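Local coordinates for secreted protein (Streptomyces lividans TK24, PDB 5LXZ), which is a copper metalloradical protein of the AA5 family, related to galactose oxidase, and probably acts as a copper radical oxidase, at residues N306-Y311 with P327-V332; A300-Q305 with T550-R555. The protein carries 1 engineered substitution. All blocks are in the same frame, centred on the assembly; numbering follows the deposited sequence.

Interaction 1 of 2, residues N306-Y311 with P327-V332; sequences NGKIFY and PGVWDV. With EDO (1,2-ethanediol), chain N.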
loop_
_atom_site.group_PDB
_atom_site.type_symbol
_atom_site.label_atom_id
_atom_site.label_comp_id
_atom_site.label_asym_id
_atom_site.label_seq_id
_atom_site.Cartn_x
_atom_site.Cartn_y
_atom_site.Cartn_z
ATOM N N ASN A 306 15.382 -15.397 5.338
ATOM C CA ASN A 306 16.618 -15.633 4.595
ATOM C C ASN A 306 17.173 -14.408 3.857
ATOM O O ASN A 306 18.098 -14.524 3.078
ATOM C CB ASN A 306 16.443 -16.831 3.665
ATOM C CG ASN A 306 15.473 -16.568 2.532
ATOM O OD1 ASN A 306 14.909 -15.469 2.400
ATOM N ND2 ASN A 306 15.232 -17.598 1.737
ATOM N N GLY A 307 16.538 -13.249 4.038
ATOM C CA GLY A 307 16.986 -12.018 3.419
ATOM C C GLY A 307 16.447 -11.716 2.042
ATOM O O GLY A 307 16.693 -10.669 1.502
ATOM N N LYS A 308 15.754 -12.687 1.472
ATOM C CA LYS A 308 15.057 -12.479 0.222
ATOM C C LYS A 308 13.765 -11.743 0.491
ATOM O O LYS A 308 13.348 -11.577 1.614
ATOM C CB LYS A 308 14.841 -13.815 -0.519
ATOM C CG LYS A 308 16.175 -14.550 -0.749
ATOM C CD LYS A 308 15.993 -15.783 -1.622
ATOM C CE LYS A 308 17.326 -16.566 -1.659
ATOM N NZ LYS A 308 17.256 -17.858 -2.396
ATOM N N ILE A 309 13.168 -11.275 -0.586
ATOM C CA ILE A 309 11.939 -10.519 -0.535
ATOM C C ILE A 309 10.800 -11.363 -1.076
ATOM O O ILE A 309 10.898 -11.907 -2.192
ATOM C CB ILE A 309 12.077 -9.232 -1.354
ATOM C CG1 ILE A 309 12.945 -8.201 -0.649
ATOM C CG2 ILE A 309 10.701 -8.588 -1.678
ATOM C CD1 ILE A 309 12.359 -7.543 0.609
ATOM N N PHE A 310 9.720 -11.470 -0.295
ATOM C CA PHE A 310 8.540 -12.104 -0.758
ATOM C C PHE A 310 7.608 -11.103 -1.379
ATOM O O PHE A 310 7.262 -10.116 -0.746
ATOM C CB PHE A 310 7.823 -12.818 0.386
ATOM C CG PHE A 310 6.580 -13.561 -0.047
ATOM C CD1 PHE A 310 6.671 -14.527 -1.042
ATOM C CD2 PHE A 310 5.359 -13.258 0.457
ATOM C CE1 PHE A 310 5.547 -15.229 -1.435
ATOM C CE2 PHE A 310 4.217 -13.969 0.054
ATOM C CZ PHE A 310 4.331 -14.938 -0.881
ATOM N N TYR A 311 7.257 -11.370 -2.636
ATOM C CA TYR A 311 6.212 -10.599 -3.346
ATOM C C TYR A 311 4.981 -11.427 -3.298
ATOM O O TYR A 311 4.929 -12.506 -3.896
ATOM C CB TYR A 311 6.651 -10.335 -4.765
ATOM C CG TYR A 311 5.588 -9.740 -5.664
ATOM C CD1 TYR A 311 4.868 -8.591 -5.276
ATOM C CD2 TYR A 311 5.319 -10.268 -6.904
ATOM C CE1 TYR A 311 3.914 -8.027 -6.113
ATOM C CE2 TYR A 311 4.428 -9.667 -7.752
ATOM C CZ TYR A 311 3.717 -8.550 -7.353
ATOM O OH TYR A 311 2.825 -7.898 -8.159
ATOM N N PRO A 327 3.144 -14.080 -7.775
ATOM C CA PRO A 327 3.854 -14.109 -6.481
ATOM C C PRO A 327 5.162 -14.854 -6.580
ATOM O O PRO A 327 5.341 -15.768 -7.355
ATOM C CB PRO A 327 2.909 -14.874 -5.564
ATOM C CG PRO A 327 1.583 -14.815 -6.210
ATOM C CD PRO A 327 1.831 -14.754 -7.679
ATOM N N GLY A 328 6.099 -14.482 -5.729
ATOM C CA GLY A 328 7.354 -15.203 -5.719
ATOM C C GLY A 328 8.352 -14.622 -4.735
ATOM O O GLY A 328 8.106 -13.656 -4.061
ATOM N N VAL A 329 9.513 -15.256 -4.742
ATOM C CA VAL A 329 10.612 -14.915 -3.855
ATOM C C VAL A 329 11.727 -14.300 -4.688
ATOM O O VAL A 329 12.229 -14.911 -5.656
ATOM C CB VAL A 329 11.131 -16.169 -3.160
ATOM C CG1 VAL A 329 12.381 -15.898 -2.351
ATOM C CG2 VAL A 329 10.055 -16.745 -2.231
ATOM N N TRP A 330 12.105 -13.087 -4.312
ATOM C CA TRP A 330 13.070 -12.295 -5.040
ATOM C C TRP A 330 14.343 -12.160 -4.240
ATOM O O TRP A 330 14.333 -11.572 -3.148
ATOM C CB TRP A 330 12.455 -10.919 -5.306
ATOM C CG TRP A 330 13.255 -9.943 -6.078
ATOM C CD1 TRP A 330 14.262 -10.180 -6.965
ATOM C CD2 TRP A 330 13.097 -8.518 -6.035
ATOM N NE1 TRP A 330 14.755 -8.998 -7.448
ATOM C CE2 TRP A 330 14.036 -7.962 -6.918
ATOM C CE3 TRP A 330 12.211 -7.661 -5.363
ATOM C CZ2 TRP A 330 14.125 -6.618 -7.123
ATOM C CZ3 TRP A 330 12.317 -6.330 -5.554
ATOM C CH2 TRP A 330 13.268 -5.792 -6.443
ATOM N N ASP A 331 15.454 -12.656 -4.769
ATOM C CA ASP A 331 16.763 -12.377 -4.171
ATOM C C ASP A 331 17.211 -11.074 -4.803
ATOM O O ASP A 331 17.552 -11.023 -5.985
ATOM C CB ASP A 331 17.707 -13.497 -4.517
ATOM C CG ASP A 331 19.076 -13.326 -3.890
ATOM O OD1 ASP A 331 19.535 -12.179 -3.743
ATOM O OD2 ASP A 331 19.681 -14.339 -3.497
ATOM N N VAL A 332 17.161 -9.985 -4.034
ATOM C CA VAL A 332 17.443 -8.685 -4.579
ATOM C C VAL A 332 18.907 -8.559 -4.993
ATOM O O VAL A 332 19.212 -7.859 -5.934
ATOM C CB VAL A 332 17.059 -7.588 -3.572
ATOM C CG1 VAL A 332 17.376 -6.208 -4.109
ATOM C CG2 VAL A 332 15.582 -7.670 -3.210
HETATM C C1 EDO N . 19.239 -8.718 1.521
HETATM O O1 EDO N . 17.947 -8.415 2.091
HETATM C C2 EDO N . 20.098 -7.483 1.285
HETATM O O2 EDO N . 20.268 -6.748 2.483
HETATM O O HOH W 1 17.469 -10.323 -1.190
#
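Lys308 turns CG away from its own carbonyl carbon (chi1 -56°) and runs extended from there, which carries its chain past Val329 toward Asp331. Its CD meets CG1 of Val329 at 3.7 Å. Val329 presents that methyl because CG1 stands opposite its own backbone N (chi1 173°). The charged ends do not form a salt bridge: Lys308 NZ stays 4.4 Å from Asp331 OD2. The other carboxylate oxygen, Asp331 OD1, accepts from the backbone N of Thr334. Strands 309-311 and 328-330 are the middle pair of a four-stranded antiparallel sheet, a blade of the Kelch beta-propeller. Ile309 and Trp330 form a hydrogen-bonded pair, with Trp330 N 2.7 Å from Ile309 O. Tyr311 and Gly328 form a second such pair. Between them Phe310 and Val329 make a non-hydrogen-bonded pair, and CG2 of Val329 lies at the edge of the Phe310 ring. On the face of Ile309 and Trp330, the side chains run alongside each other. Val332 CG2 sits 3.8 Å above the Trp330 ring plane, over its centre, and also touches Ile309 CG1 at 3.7 Å. Trp330 NE1 is held by Asn335 OD1. One water joins Gly307 O to Val332 N, and a bound ethanediol also donates to Gly307 O.

Interaction 2 of 2, residues A300-Q305 with T550-R555; sequences ALFLMQ and TDVDQR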
loop_
_atom_site.group_PDB
_atom_site.type_symbol
_atom_site.label_atom_id
_atom_site.label_comp_id
_atom_site.label_asym_id
_atom_site.label_seq_id
_atom_site.Cartn_x
_atom_site.Cartn_y
_atom_site.Cartn_z
ATOM N N ALA A 300 3.387 -5.610 -2.944
ATOM C CA ALA A 300 3.513 -6.020 -1.557
ATOM C C ALA A 300 4.765 -6.854 -1.361
ATOM O O ALA A 300 4.765 -8.041 -1.667
ATOM C CB ALA A 300 2.276 -6.784 -1.132
ATOM N N LEU A 301 5.825 -6.212 -0.867
ATOM C CA LEU A 301 7.166 -6.791 -0.797
ATOM C C LEU A 301 7.607 -6.863 0.666
ATOM O O LEU A 301 7.780 -5.826 1.302
ATOM C CB LEU A 301 8.156 -5.931 -1.562
ATOM C CG LEU A 301 7.865 -5.746 -3.046
ATOM C CD1 LEU A 301 8.876 -4.776 -3.660
ATOM C CD2 LEU A 301 7.918 -7.062 -3.801
ATOM N N PHE A 302 7.860 -8.068 1.139
ATOM C CA PHE A 302 8.180 -8.283 2.560
ATOM C C PHE A 302 9.536 -8.952 2.699
ATOM O O PHE A 302 9.836 -9.912 1.987
ATOM C CB PHE A 302 7.148 -9.204 3.186
ATOM C CG PHE A 302 5.781 -8.568 3.368
ATOM C CD1 PHE A 302 4.889 -8.499 2.337
ATOM C CD2 PHE A 302 5.416 -8.034 4.583
ATOM C CE1 PHE A 302 3.655 -7.891 2.518
ATOM C CE2 PHE A 302 4.191 -7.458 4.775
ATOM C CZ PHE A 302 3.321 -7.359 3.727
ATOM N N LEU A 303 10.298 -8.538 3.711
ATOM C CA LEU A 303 11.560 -9.200 3.991
ATOM C C LEU A 303 11.340 -10.526 4.691
ATOM O O LEU A 303 10.733 -10.591 5.776
ATOM C CB LEU A 303 12.429 -8.291 4.861
ATOM C CG LEU A 303 13.822 -8.812 5.186
ATOM C CD1 LEU A 303 14.698 -8.907 3.951
ATOM C CD2 LEU A 303 14.438 -7.813 6.173
ATOM N N MET A 304 11.953 -11.574 4.134
ATOM C CA MET A 304 11.905 -12.928 4.650
ATOM C C MET A 304 13.123 -13.196 5.560
ATOM O O MET A 304 14.148 -12.499 5.492
ATOM C CB MET A 304 11.944 -13.910 3.493
ATOM C CG MET A 304 10.808 -13.717 2.509
ATOM S SD MET A 304 11.065 -14.614 0.946
ATOM C CE MET A 304 11.546 -16.272 1.477
ATOM N N GLN A 305 13.035 -14.255 6.328
ATOM C CA GLN A 305 14.132 -14.581 7.260
ATOM C C GLN A 305 15.422 -14.934 6.598
ATOM O O GLN A 305 16.471 -14.780 7.224
ATOM C CB GLN A 305 13.692 -15.700 8.194
ATOM C CG GLN A 305 12.764 -15.144 9.234
ATOM C CD GLN A 305 12.171 -16.215 10.109
ATOM O OE1 GLN A 305 12.854 -17.142 10.539
ATOM N NE2 GLN A 305 10.889 -16.129 10.336
ATOM N N THR A 550 -1.831 -1.612 1.467
ATOM C CA THR A 550 -0.451 -2.072 1.498
ATOM C C THR A 550 0.165 -1.628 2.817
ATOM O O THR A 550 0.149 -0.432 3.126
ATOM C CB THR A 550 0.338 -1.467 0.312
ATOM O OG1 THR A 550 -0.368 -1.756 -0.899
ATOM C CG2 THR A 550 1.758 -2.066 0.185
ATOM N N ASP A 551 0.782 -2.554 3.524
ATOM C CA ASP A 551 1.491 -2.257 4.764
ATOM C C ASP A 551 2.601 -3.261 4.915
ATOM O O ASP A 551 2.395 -4.374 5.347
ATOM C CB ASP A 551 0.491 -2.328 5.904
ATOM C CG ASP A 551 1.060 -2.016 7.249
ATOM O OD1 ASP A 551 2.288 -1.841 7.428
ATOM O OD2 ASP A 551 0.178 -1.938 8.163
ATOM N N VAL A 552 3.805 -2.868 4.526
ATOM C CA VAL A 552 4.922 -3.786 4.625
ATOM C C VAL A 552 5.611 -3.665 5.948
ATOM O O VAL A 552 6.577 -4.386 6.188
ATOM C CB VAL A 552 5.901 -3.622 3.435
ATOM C CG1 VAL A 552 5.155 -3.874 2.125
ATOM C CG2 VAL A 552 6.616 -2.300 3.461
ATOM N N ASP A 553 5.155 -2.749 6.789
ATOM C CA ASP A 553 5.779 -2.515 8.094
ATOM C C ASP A 553 5.244 -3.460 9.143
ATOM O O ASP A 553 6.018 -4.012 9.933
ATOM C CB ASP A 553 5.542 -1.074 8.560
ATOM C CG ASP A 553 6.475 -0.079 7.889
ATOM O OD1 ASP A 553 6.465 0.035 6.641
ATOM O OD2 ASP A 553 7.210 0.621 8.626
ATOM N N GLN A 554 3.927 -3.660 9.228
ATOM C CA GLN A 554 3.420 -4.386 10.371
ATOM C C GLN A 554 3.887 -5.854 10.349
ATOM O O GLN A 554 3.923 -6.487 9.329
ATOM C CB GLN A 554 1.895 -4.269 10.592
ATOM C CG GLN A 554 1.143 -5.023 9.549
ATOM C CD GLN A 554 -0.363 -5.044 9.745
ATOM O OE1 GLN A 554 -0.895 -5.029 10.841
ATOM N NE2 GLN A 554 -1.055 -5.135 8.645
ATOM N N ARG A 555 4.246 -6.337 11.539
ATOM C CA ARG A 555 4.600 -7.736 11.765
ATOM C C ARG A 555 4.589 -7.885 13.266
ATOM O O ARG A 555 4.873 -6.901 13.988
ATOM C CB ARG A 555 5.983 -8.106 11.189
ATOM C CG ARG A 555 7.122 -7.151 11.545
ATOM C CD ARG A 555 8.466 -7.628 11.037
ATOM N NE ARG A 555 8.456 -7.790 9.566
ATOM C CZ ARG A 555 9.268 -8.588 8.886
ATOM N NH1 ARG A 555 10.171 -9.311 9.515
ATOM N NH2 ARG A 555 9.177 -8.669 7.557
HETATM O O HOH W 2 11.171 -11.889 8.127
HETATM O O HOH W 3 8.680 -6.499 5.491
#
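Leu303 O is gripped twice, by the guanidinium of Arg555 and by a water that donates to it at 2.7 Å. Arg555 NH2 reaches this oxygen at 3.0 Å in a nearly straight bond (169° at the hydrogen). It arrives in the carbonyl plane, on a lone pair, and the oxygen lies almost in the guanidinium plane. The contact joins the inner strand 301-303 of a Kelch propeller blade to a loop of the C-terminal early set domain, as in galactose oxidase. The water on Leu303 O also binds Arg555 NH1, whose protein partner is Leu578 O. A second water accepts from Leu303 N and donates to Val552 O, with a weak bond from Arg555 NH2. Arg555 bends at chi3 (59°), which turns its guanidinium toward the strand. A leucine here would probably leave Leu303 O and Leu578 O without their charged donor and weaken the tie between the domains. Farther along, Val552 packs against the strand. Its CG1 lies over one face of the Phe302 ring, offset toward the rim, and 3.4 Å from Leu301 O. Asp551 OD1 accepts from Gln554 N at 3.0 Å, an Asx motif within the loop. Asp551 OD2 is held by Ser544 OG. The far end of the Phe302 ring also meets the loop backbone, with Phe302 CZ 3.5 Å from Asp551 O.

The centres of interactions 1 and 2 lie 11 Å apart, and the two share one propeller blade. Its four strands follow chain order: 301-303, 309-311, 328-330, 337-339. Interaction 1 joins the second and third strands, whereas interaction 2 uses the first. Strands 301-303 and 309-311 are neighbours, and Phe310 N lies 2.8 Å from Phe302 O in a probable hydrogen bond. Tyr311 also packs on Leu301. Interaction 1 is local, with 15 residues between its segments. Interaction 2 spans 244 and brings the C-terminal domain back onto the propeller. Segment 550-555 starts two residues after His548, a copper ligand. The same loop thus carries a metal ligand and, through Val552 and Arg555, the contact with the blade.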